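Local coordinates for metallo-beta-lactamase domain-containing protein (Enterococcus faecalis, PDB 2AZ4) that binds two zinc ions in a metallo-beta-lactamase fold and is probably a hydrolase of nucleic acids, perhaps an RNA-binding exonuclease, at residues H92-H97 and V165-Y170; D189-G194 and L377-H382; N259-N264 and D349-G354. All blocks are in the same frame, centred on the assembly; numbering follows the deposited sequence.

Interaction 1. Residues H92-H97 and V165-Y170; sequences HAHLDH and VDHDAY. With ZN (zinc ion), chain C; ZN (zinc ion), chain D.
H92, H94 and H167 close round one zinc ion (chain C), joining the HxHxDH signature of the metallo-beta-lactamase fold to the loop after strand 158-164. Metal bonds dominate. H92 and H167 each offer NE2, the latter 2.2 Å from this zinc, whereas H94 turns ND1 to the same metal at 2.3 Å. For H94, chi1 (-75°, CG beside the backbone N) places the ring by the metal, and the ring's rotation (chi2 161°) turns ND1 to it, which directs NE2 to water 2. D96 OD2 and H97 NE2, from the same signature, hold the second zinc (chain D). Water 3 bridges the two ions, 2.3 Å from each zinc. D189 binds both metals, and H404 completes the second site.

Ring packing comes next. H167 turns its edge to the face of H92 in an offset edge-to-face pair, planes at 88°. Its ND1 is hydrogen-bonded to G381 O, which fixes the rotation of the ring while NE2 meets the metal. The methyl of A169 lies over one face of H94, CB 3.8 Å from the ring centroid, and also meets H92 at the ring edge. A methyl is small enough to pack against both metal-held rings at once.

Polar bridges finish the contact. Water 1 accepts from A93 N and donates to Y170 O, while water 2 accepts from H94 NE2 and donates to D168 O. The D168 carboxylate stands close to the H94 ring edge, its OD1 3.2 Å from H94 CE1, the carbon between the two ring nitrogens.

Interaction 2. Residues D189-G194 and L377-H382; sequences DLRLHG and LACSGH. With ZN (zinc ion), chain C; ZN (zinc ion), chain D.
D189 meets H382 beside the two zinc ions. Its OD2 binds both metals, 2.4 Å from the zinc of chain C and 2.2 Å from that of chain D, a role suited to a carboxylate oxygen. The same OD2 lies 3.1 Å from H382 CE1, at the ring edge. H382 ND1 is hydrogen-bonded outside the two segments, E216 being the strongest polar partner.

L190 turns its side chain the other way, onto helix 197-207. R191 then sends an extended chain past G381 O, and its NH1 donates to S380 O at 2.9 Å, from above the carbonyl plane. Its NE and NH2 form salt bridges with D166 and E237, so one guanidinium joins three parts of the fold. In H193, CG lies between the backbone N and the carbonyl carbon (chi1 68°), which carries the ring over toward 377-382, where NE2 gives S380 O a weak bond. C379 SG sits at that ring's edge, 3.4 Å from H193 CD2. At G194 the absence of a side chain lets CA ride over one face of the R191 guanidinium.

S380 OG accepts from H382 N in an ST turn, within a sequence that recalls the SGH motif of beta-CASP nucleases. The chemistry implies a second shell: H382 sets CE1 against D189 OD2 and bonds weakly through NE2 to waters 4 and 5, one on each zinc, consistent with helping to position these ligands.

Interaction 3. Residues N259-N264 and D349-G354; sequences NGYPAN and DAQPLG
A350 packs its methyl against the backbone of N259 and G260, and this is the tight part of the contact. Its CB lies 3.7 Å from G260 O, and the CA atoms of G260 and A350 are only 4.2 Å apart. Glycine and alanine suit such closeness, because neither holds the two chains apart. The N259 side chain covers the methyl from one end, ND2 coming to 3.7 Å from A350 CB, while its OD1 turns to Q331 and takes a weak bond from G260 N. On the other flank Y261 CB reaches D349 O at 3.4 Å. D349 has a positive phi (60°), which helps the chain turn as it leaves its strand; the carboxylate is fixed by R267 and C379 N.

Farther out the contact loosens. The Y261 ring, its CG anti to the backbone N (chi1 -171°), runs alongside the Q351 chain, extended beyond CG, in the same direction, with the planes of ring and amide 82° apart. The two barely touch, Q351 OE1 remaining 4.2 Å from Y261 CE1 at the ring edge. Water 6 spans their polar ends, 2.9 Å from Y261 OH, and donates to Q351 OE1. Q351 is exposed, and a polar amide suits this edge, where it can bond to water. P262 CD lies over one face of the Y261 ring, which also approaches zinc ligand H94.

Y261 opens a type I beta turn that ends at N264, the N-cap of helix 265-274. Two loops meeting at the C-terminal ends of neighbouring strands, 256-260 and 344-348, are typical of a parallel alpha/beta sheet, here consistent with a beta-CASP domain facing the metal site.

From the N terminus, interaction 1 comes first: it closes a loop of 67 residues between the HxHxDH signature and the 165-170 loop, within the metallo-beta-lactamase part. Interaction 2 opens only after that, from 189-194, and spans 182 residues to 377-382, bringing the loop after edge strand 373-376 of the six-stranded parallel sheet to the zinc site. Interaction 3 falls wholly within this span and ties two neighbouring strand ends of that sheet. Probable hydrogen bonds link interaction 1 to the others, Y170 N with A263 O and G194 N with D166 OD2. Interactions 1 and 2 share both zinc ions; interaction 3 binds none, its Y261 side chain lying about 8 Å from a zinc ion at nearest atoms.

Interaction 1. Residues H92-H97 and V165-Y170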
loop_
_atom_site.group_PDB
_atom_site.type_symbol
_atom_site.label_atom_id
_atom_site.label_comp_id
_atom_site.label_asym_id
_atom_site.label_seq_id
_atom_site.Cartn_x
_atom_site.Cartn_y
_atom_site.Cartn_z
ATOM N N HIS A 92 -5.372 -2.690 1.848
ATOM C CA HIS A 92 -5.062 -1.462 1.123
ATOM C C HIS A 92 -4.519 -1.753 -0.289
ATOM O O HIS A 92 -4.276 -2.910 -0.656
ATOM C CB HIS A 92 -4.118 -0.543 1.928
ATOM C CG HIS A 92 -2.748 -1.117 2.168
ATOM N ND1 HIS A 92 -2.539 -2.304 2.837
ATOM C CD2 HIS A 92 -1.517 -0.653 1.843
ATOM C CE1 HIS A 92 -1.241 -2.536 2.935
ATOM N NE2 HIS A 92 -0.599 -1.560 2.323
ATOM N N ALA A 93 -4.305 -0.693 -1.067
ATOM C CA ALA A 93 -3.984 -0.787 -2.490
ATOM C C ALA A 93 -2.558 -1.237 -2.876
ATOM O O ALA A 93 -2.329 -1.703 -4.018
ATOM C CB ALA A 93 -4.319 0.529 -3.180
ATOM N N HIS A 94 -1.612 -1.100 -1.954
ATOM C CA HIS A 94 -0.215 -1.396 -2.263
ATOM C C HIS A 94 -0.040 -2.731 -2.971
ATOM O O HIS A 94 -0.755 -3.689 -2.694
ATOM C CB HIS A 94 0.678 -1.267 -1.011
ATOM C CG HIS A 94 0.950 0.155 -0.630
ATOM N ND1 HIS A 94 1.380 0.527 0.623
ATOM C CD2 HIS A 94 0.875 1.301 -1.352
ATOM C CE1 HIS A 94 1.536 1.838 0.673
ATOM N NE2 HIS A 94 1.238 2.335 -0.513
ATOM N N LEU A 95 0.905 -2.766 -3.901
ATOM C CA LEU A 95 1.114 -3.912 -4.795
ATOM C C LEU A 95 1.268 -5.272 -4.070
ATOM O O LEU A 95 0.729 -6.308 -4.527
ATOM C CB LEU A 95 2.365 -3.637 -5.652
ATOM C CG LEU A 95 2.666 -4.518 -6.866
ATOM C CD1 LEU A 95 1.549 -4.426 -7.927
ATOM C CD2 LEU A 95 4.043 -4.169 -7.462
ATOM N N ASP A 96 2.003 -5.238 -2.952
ATOM C CA ASP A 96 2.337 -6.431 -2.160
ATOM C C ASP A 96 1.131 -6.978 -1.396
ATOM O O ASP A 96 1.222 -8.037 -0.768
ATOM C CB ASP A 96 3.558 -6.185 -1.241
ATOM C CG ASP A 96 3.360 -5.007 -0.274
ATOM O OD1 ASP A 96 2.938 -3.907 -0.731
ATOM O OD2 ASP A 96 3.642 -5.165 0.947
ATOM N N HIS A 97 0.008 -6.255 -1.481
ATOM C CA HIS A 97 -1.290 -6.679 -0.957
ATOM C C HIS A 97 -2.352 -6.910 -2.029
ATOM O O HIS A 97 -3.339 -7.587 -1.767
ATOM C CB HIS A 97 -1.787 -5.667 0.090
ATOM C CG HIS A 97 -0.785 -5.427 1.183
ATOM N ND1 HIS A 97 -0.864 -6.047 2.414
ATOM C CD2 HIS A 97 0.380 -4.734 1.190
ATOM C CE1 HIS A 97 0.191 -5.720 3.140
ATOM N NE2 HIS A 97 0.952 -4.907 2.430
ATOM N N VAL A 165 -7.040 2.544 9.317
ATOM C CA VAL A 165 -5.791 2.576 10.010
ATOM C C VAL A 165 -4.875 3.567 9.286
ATOM O O VAL A 165 -5.015 3.752 8.084
ATOM C CB VAL A 165 -5.291 1.127 10.057
ATOM C CG1 VAL A 165 -4.083 0.867 9.186
ATOM C CG2 VAL A 165 -5.296 0.581 11.476
ATOM N N ASP A 166 -3.967 4.213 10.022
ATOM C CA ASP A 166 -3.061 5.217 9.467
ATOM C C ASP A 166 -1.931 4.477 8.710
ATOM O O ASP A 166 -1.235 3.629 9.274
ATOM C CB ASP A 166 -2.573 6.092 10.645
ATOM C CG ASP A 166 -1.366 6.985 10.334
ATOM O OD1 ASP A 166 -0.975 7.150 9.151
ATOM O OD2 ASP A 166 -0.779 7.518 11.335
ATOM N N HIS A 167 -1.812 4.755 7.414
ATOM C CA HIS A 167 -0.750 4.173 6.565
ATOM C C HIS A 167 -0.522 5.170 5.407
ATOM O O HIS A 167 -1.323 6.075 5.202
ATOM C CB HIS A 167 -1.164 2.760 6.092
ATOM C CG HIS A 167 -0.105 2.020 5.321
ATOM N ND1 HIS A 167 1.207 1.936 5.732
ATOM C CD2 HIS A 167 -0.183 1.294 4.178
ATOM C CE1 HIS A 167 1.902 1.230 4.854
ATOM N NE2 HIS A 167 1.080 0.814 3.909
ATOM N N ASP A 168 0.573 5.049 4.678
ATOM C CA ASP A 168 0.832 5.976 3.583
ATOM C C ASP A 168 0.004 5.665 2.325
ATOM O O ASP A 168 0.108 6.401 1.354
ATOM C CB ASP A 168 2.342 6.103 3.271
ATOM C CG ASP A 168 2.972 4.789 2.869
ATOM O OD1 ASP A 168 2.344 3.756 3.118
ATOM O OD2 ASP A 168 4.100 4.767 2.295
ATOM N N ALA A 169 -0.773 4.566 2.328
ATOM C CA ALA A 169 -1.824 4.362 1.325
ATOM C C ALA A 169 -3.111 4.876 1.940
ATOM O O ALA A 169 -3.521 4.395 3.008
ATOM C CB ALA A 169 -2.001 2.879 0.949
ATOM N N TYR A 170 -3.729 5.854 1.293
ATOM C CA TYR A 170 -5.041 6.346 1.716
ATOM C C TYR A 170 -6.067 5.213 1.591
ATOM O O TYR A 170 -5.988 4.406 0.673
ATOM C CB TYR A 170 -5.460 7.569 0.887
ATOM C CG TYR A 170 -6.675 8.278 1.456
ATOM C CD1 TYR A 170 -6.594 8.973 2.668
ATOM C CD2 TYR A 170 -7.901 8.245 0.789
ATOM C CE1 TYR A 170 -7.714 9.619 3.209
ATOM C CE2 TYR A 170 -9.040 8.890 1.326
ATOM C CZ TYR A 170 -8.926 9.567 2.525
ATOM O OH TYR A 170 -10.022 10.213 3.061
HETATM ZN ZN ZN C . 1.568 -0.834 2.492
HETATM ZN ZN ZN D . 2.904 -4.066 2.841
HETATM O O HOH W 1 -5.501 1.707 0.020
HETATM O O HOH W 2 1.492 5.205 -0.732
HETATM O O HOH W 3 2.670 -2.410 1.209
HETATM O O HOH W 4 3.740 -0.528 2.532
HETATM O O HOH W 5 4.944 -2.930 3.007
#

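Interaction 2. Residues D189-G194 and L377-H382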
loop_
_atom_site.group_PDB
_atom_site.type_symbol
_atom_site.label_atom_id
_atom_site.label_comp_id
_atom_site.label_asym_id
_atom_site.label_seq_id
_atom_site.Cartn_x
_atom_site.Cartn_y
_atom_site.Cartn_z
ATOM N N ASP A 189 -1.040 -3.089 7.053
ATOM C CA ASP A 189 0.090 -2.194 7.275
ATOM C C ASP A 189 -0.396 -0.956 7.999
ATOM O O ASP A 189 -1.491 -0.477 7.699
ATOM C CB ASP A 189 0.658 -1.751 5.930
ATOM C CG ASP A 189 1.440 -2.818 5.235
ATOM O OD1 ASP A 189 1.565 -3.960 5.736
ATOM O OD2 ASP A 189 1.959 -2.508 4.158
ATOM N N LEU A 190 0.421 -0.422 8.920
ATOM C CA LEU A 190 0.023 0.711 9.763
ATOM C C LEU A 190 1.141 1.437 10.512
ATOM O O LEU A 190 2.239 0.932 10.668
ATOM C CB LEU A 190 -1.056 0.353 10.783
ATOM C CG LEU A 190 -1.146 -0.903 11.664
ATOM C CD1 LEU A 190 0.107 -1.734 11.910
ATOM C CD2 LEU A 190 -1.880 -0.609 12.939
ATOM N N ARG A 191 0.818 2.624 11.001
ATOM C CA ARG A 191 1.806 3.486 11.673
ATOM C C ARG A 191 1.072 4.394 12.641
ATOM O O ARG A 191 -0.162 4.406 12.670
ATOM C CB ARG A 191 2.585 4.318 10.634
ATOM C CG ARG A 191 1.680 5.250 9.810
ATOM C CD ARG A 191 2.474 6.124 8.839
ATOM N NE ARG A 191 1.598 6.848 7.919
ATOM C CZ ARG A 191 2.015 7.644 6.936
ATOM N NH1 ARG A 191 3.302 7.822 6.717
ATOM N NH2 ARG A 191 1.132 8.261 6.165
ATOM N N LEU A 192 1.834 5.169 13.411
ATOM C CA LEU A 192 1.281 6.116 14.369
ATOM C C LEU A 192 1.796 7.545 14.147
ATOM O O LEU A 192 1.572 8.430 14.995
ATOM C CB LEU A 192 1.638 5.661 15.798
ATOM C CG LEU A 192 0.726 4.598 16.445
ATOM C CD1 LEU A 192 1.282 4.143 17.790
ATOM C CD2 LEU A 192 -0.688 5.166 16.624
ATOM N N HIS A 193 2.480 7.774 13.028
ATOM C CA HIS A 193 3.026 9.094 12.726
ATOM C C HIS A 193 2.512 9.704 11.399
ATOM O O HIS A 193 3.129 10.610 10.844
ATOM C CB HIS A 193 4.563 9.041 12.743
ATOM C CG HIS A 193 5.152 8.238 11.626
ATOM N ND1 HIS A 193 5.353 6.876 11.707
ATOM C CD2 HIS A 193 5.574 8.607 10.392
ATOM C CE1 HIS A 193 5.884 6.442 10.578
ATOM N NE2 HIS A 193 6.030 7.472 9.765
ATOM N N GLY A 194 1.393 9.204 10.889
ATOM C CA GLY A 194 0.860 9.668 9.593
ATOM C C GLY A 194 -0.122 10.825 9.692
ATOM O O GLY A 194 -0.073 11.619 10.637
ATOM N N LEU A 377 13.104 13.350 0.765
ATOM C CA LEU A 377 12.195 13.783 1.825
ATOM C C LEU A 377 11.180 12.664 2.044
ATOM O O LEU A 377 10.079 12.684 1.489
ATOM C CB LEU A 377 11.536 15.135 1.470
ATOM C CG LEU A 377 10.705 15.867 2.540
ATOM C CD1 LEU A 377 11.597 16.433 3.668
ATOM C CD2 LEU A 377 9.864 16.965 1.884
ATOM N N ALA A 378 11.586 11.669 2.828
ATOM C CA ALA A 378 10.819 10.440 2.974
ATOM C C ALA A 378 10.131 10.355 4.330
ATOM O O ALA A 378 10.647 10.834 5.329
ATOM C CB ALA A 378 11.718 9.208 2.751
ATOM N N CYS A 379 8.966 9.730 4.353
ATOM C CA CYS A 379 8.308 9.410 5.609
ATOM C C CYS A 379 7.667 8.031 5.457
ATOM O O CYS A 379 6.740 7.843 4.646
ATOM C CB CYS A 379 7.265 10.476 5.944
ATOM S SG CYS A 379 6.407 10.194 7.512
ATOM N N SER A 380 8.189 7.064 6.201
ATOM C CA SER A 380 7.717 5.693 6.113
ATOM C C SER A 380 6.219 5.561 6.357
ATOM O O SER A 380 5.654 6.194 7.244
ATOM C CB SER A 380 8.465 4.782 7.088
ATOM O OG SER A 380 8.003 3.449 6.922
ATOM N N GLY A 381 5.580 4.706 5.568
ATOM C CA GLY A 381 4.225 4.301 5.866
ATOM C C GLY A 381 4.088 3.338 7.051
ATOM O O GLY A 381 2.968 3.068 7.483
ATOM N N HIS A 382 5.214 2.821 7.568
ATOM C CA HIS A 382 5.203 1.759 8.594
ATOM C C HIS A 382 5.555 2.244 9.986
ATOM O O HIS A 382 6.332 3.195 10.140
ATOM C CB HIS A 382 6.124 0.601 8.196
ATOM C CG HIS A 382 5.677 -0.104 6.956
ATOM N ND1 HIS A 382 4.684 -1.057 6.963
ATOM C CD2 HIS A 382 6.068 0.027 5.665
ATOM C CE1 HIS A 382 4.485 -1.488 5.729
ATOM N NE2 HIS A 382 5.321 -0.859 4.925
HETATM ZN ZN ZN C . 1.568 -0.834 2.492
HETATM ZN ZN ZN D . 2.904 -4.066 2.841
HETATM O O HOH W 4 3.740 -0.528 2.532
HETATM O O HOH W 5 4.944 -2.930 3.007
HETATM O O HOH W 3 2.670 -2.410 1.209
#

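Interaction 3. Residues N259-N264 and D349-G354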
loop_
_atom_site.group_PDB
_atom_site.type_symbol
_atom_site.label_atom_id
_atom_site.label_comp_id
_atom_site.label_asym_id
_atom_site.label_seq_id
_atom_site.Cartn_x
_atom_site.Cartn_y
_atom_site.Cartn_z
ATOM N N ASN A 259 8.146 14.712 -6.549
ATOM C CA ASN A 259 7.252 13.611 -6.889
ATOM C C ASN A 259 6.965 12.800 -5.645
ATOM O O ASN A 259 7.737 12.839 -4.680
ATOM C CB ASN A 259 7.810 12.760 -8.027
ATOM C CG ASN A 259 6.735 11.853 -8.690
ATOM O OD1 ASN A 259 5.534 12.044 -8.524
ATOM N ND2 ASN A 259 7.187 10.878 -9.436
ATOM N N GLY A 260 5.837 12.092 -5.652
ATOM C CA GLY A 260 5.473 11.254 -4.531
ATOM C C GLY A 260 4.828 10.009 -5.098
ATOM O O GLY A 260 4.759 9.831 -6.317
ATOM N N TYR A 261 4.354 9.141 -4.227
ATOM C CA TYR A 261 3.744 7.910 -4.698
ATOM C C TYR A 261 2.236 8.129 -4.700
ATOM O O TYR A 261 1.721 8.603 -3.722
ATOM C CB TYR A 261 4.164 6.722 -3.828
ATOM C CG TYR A 261 3.715 5.434 -4.451
ATOM C CD1 TYR A 261 4.387 4.915 -5.566
ATOM C CD2 TYR A 261 2.579 4.775 -3.987
ATOM C CE1 TYR A 261 3.945 3.739 -6.197
ATOM C CE2 TYR A 261 2.129 3.606 -4.594
ATOM C CZ TYR A 261 2.824 3.092 -5.696
ATOM O OH TYR A 261 2.396 1.931 -6.310
ATOM N N PRO A 262 1.527 7.807 -5.801
ATOM C CA PRO A 262 0.122 8.258 -5.936
ATOM C C PRO A 262 -0.895 7.745 -4.901
ATOM O O PRO A 262 -1.911 8.405 -4.652
ATOM C CB PRO A 262 -0.280 7.777 -7.348
ATOM C CG PRO A 262 0.988 7.485 -8.048
ATOM C CD PRO A 262 1.943 7.013 -6.976
ATOM N N ALA A 263 -0.642 6.584 -4.312
ATOM C CA ALA A 263 -1.517 6.080 -3.250
ATOM C C ALA A 263 -1.515 6.969 -1.991
ATOM O O ALA A 263 -2.460 6.924 -1.202
ATOM C CB ALA A 263 -1.186 4.614 -2.906
ATOM N N ASN A 264 -0.470 7.779 -1.810
ATOM C CA ASN A 264 -0.435 8.735 -0.682
ATOM C C ASN A 264 -1.132 10.045 -1.013
ATOM O O ASN A 264 -0.513 11.121 -1.055
ATOM C CB ASN A 264 1.000 8.997 -0.192
ATOM C CG ASN A 264 1.035 9.463 1.240
ATOM O OD1 ASN A 264 0.037 9.970 1.769
ATOM N ND2 ASN A 264 2.185 9.294 1.891
ATOM N N ASP A 349 9.225 9.749 -1.399
ATOM C CA ASP A 349 8.727 8.379 -1.505
ATOM C C ASP A 349 8.214 7.970 -2.879
ATOM O O ASP A 349 7.440 7.012 -3.012
ATOM C CB ASP A 349 7.706 8.094 -0.404
ATOM C CG ASP A 349 8.340 8.149 0.981
ATOM O OD1 ASP A 349 9.257 7.349 1.233
ATOM O OD2 ASP A 349 7.953 9.007 1.783
ATOM N N ALA A 350 8.641 8.699 -3.911
ATOM C CA ALA A 350 8.372 8.268 -5.284
ATOM C C ALA A 350 9.406 7.204 -5.683
ATOM O O ALA A 350 10.452 7.065 -5.037
ATOM C CB ALA A 350 8.420 9.445 -6.240
ATOM N N GLN A 351 9.104 6.472 -6.756
ATOM C CA GLN A 351 10.069 5.563 -7.399
ATOM C C GLN A 351 11.099 6.320 -8.252
ATOM O O GLN A 351 10.787 7.380 -8.752
ATOM C CB GLN A 351 9.324 4.527 -8.241
ATOM C CG GLN A 351 8.312 3.749 -7.421
ATOM C CD GLN A 351 7.774 2.549 -8.151
ATOM O OE1 GLN A 351 6.865 2.671 -8.974
ATOM N NE2 GLN A 351 8.338 1.372 -7.863
ATOM N N PRO A 352 12.355 5.810 -8.351
ATOM C CA PRO A 352 12.879 4.630 -7.645
ATOM C C PRO A 352 12.964 4.879 -6.145
ATOM O O PRO A 352 13.343 5.980 -5.714
ATOM C CB PRO A 352 14.280 4.443 -8.237
ATOM C CG PRO A 352 14.647 5.756 -8.801
ATOM C CD PRO A 352 13.373 6.428 -9.218
ATOM N N LEU A 353 12.634 3.865 -5.357
ATOM C CA LEU A 353 12.424 4.047 -3.915
ATOM C C LEU A 353 13.708 4.297 -3.130
ATOM O O LEU A 353 13.766 5.171 -2.243
ATOM C CB LEU A 353 11.655 2.843 -3.346
ATOM C CG LEU A 353 10.117 2.824 -3.205
ATOM C CD1 LEU A 353 9.370 3.873 -3.989
ATOM C CD2 LEU A 353 9.507 1.450 -3.467
ATOM N N GLY A 354 14.743 3.542 -3.458
ATOM C CA GLY A 354 15.993 3.600 -2.712
ATOM C C GLY A 354 17.025 2.713 -3.359
ATOM O O GLY A 354 16.768 2.095 -4.406
HETATM O O HOH W 6 4.115 1.117 -8.519
#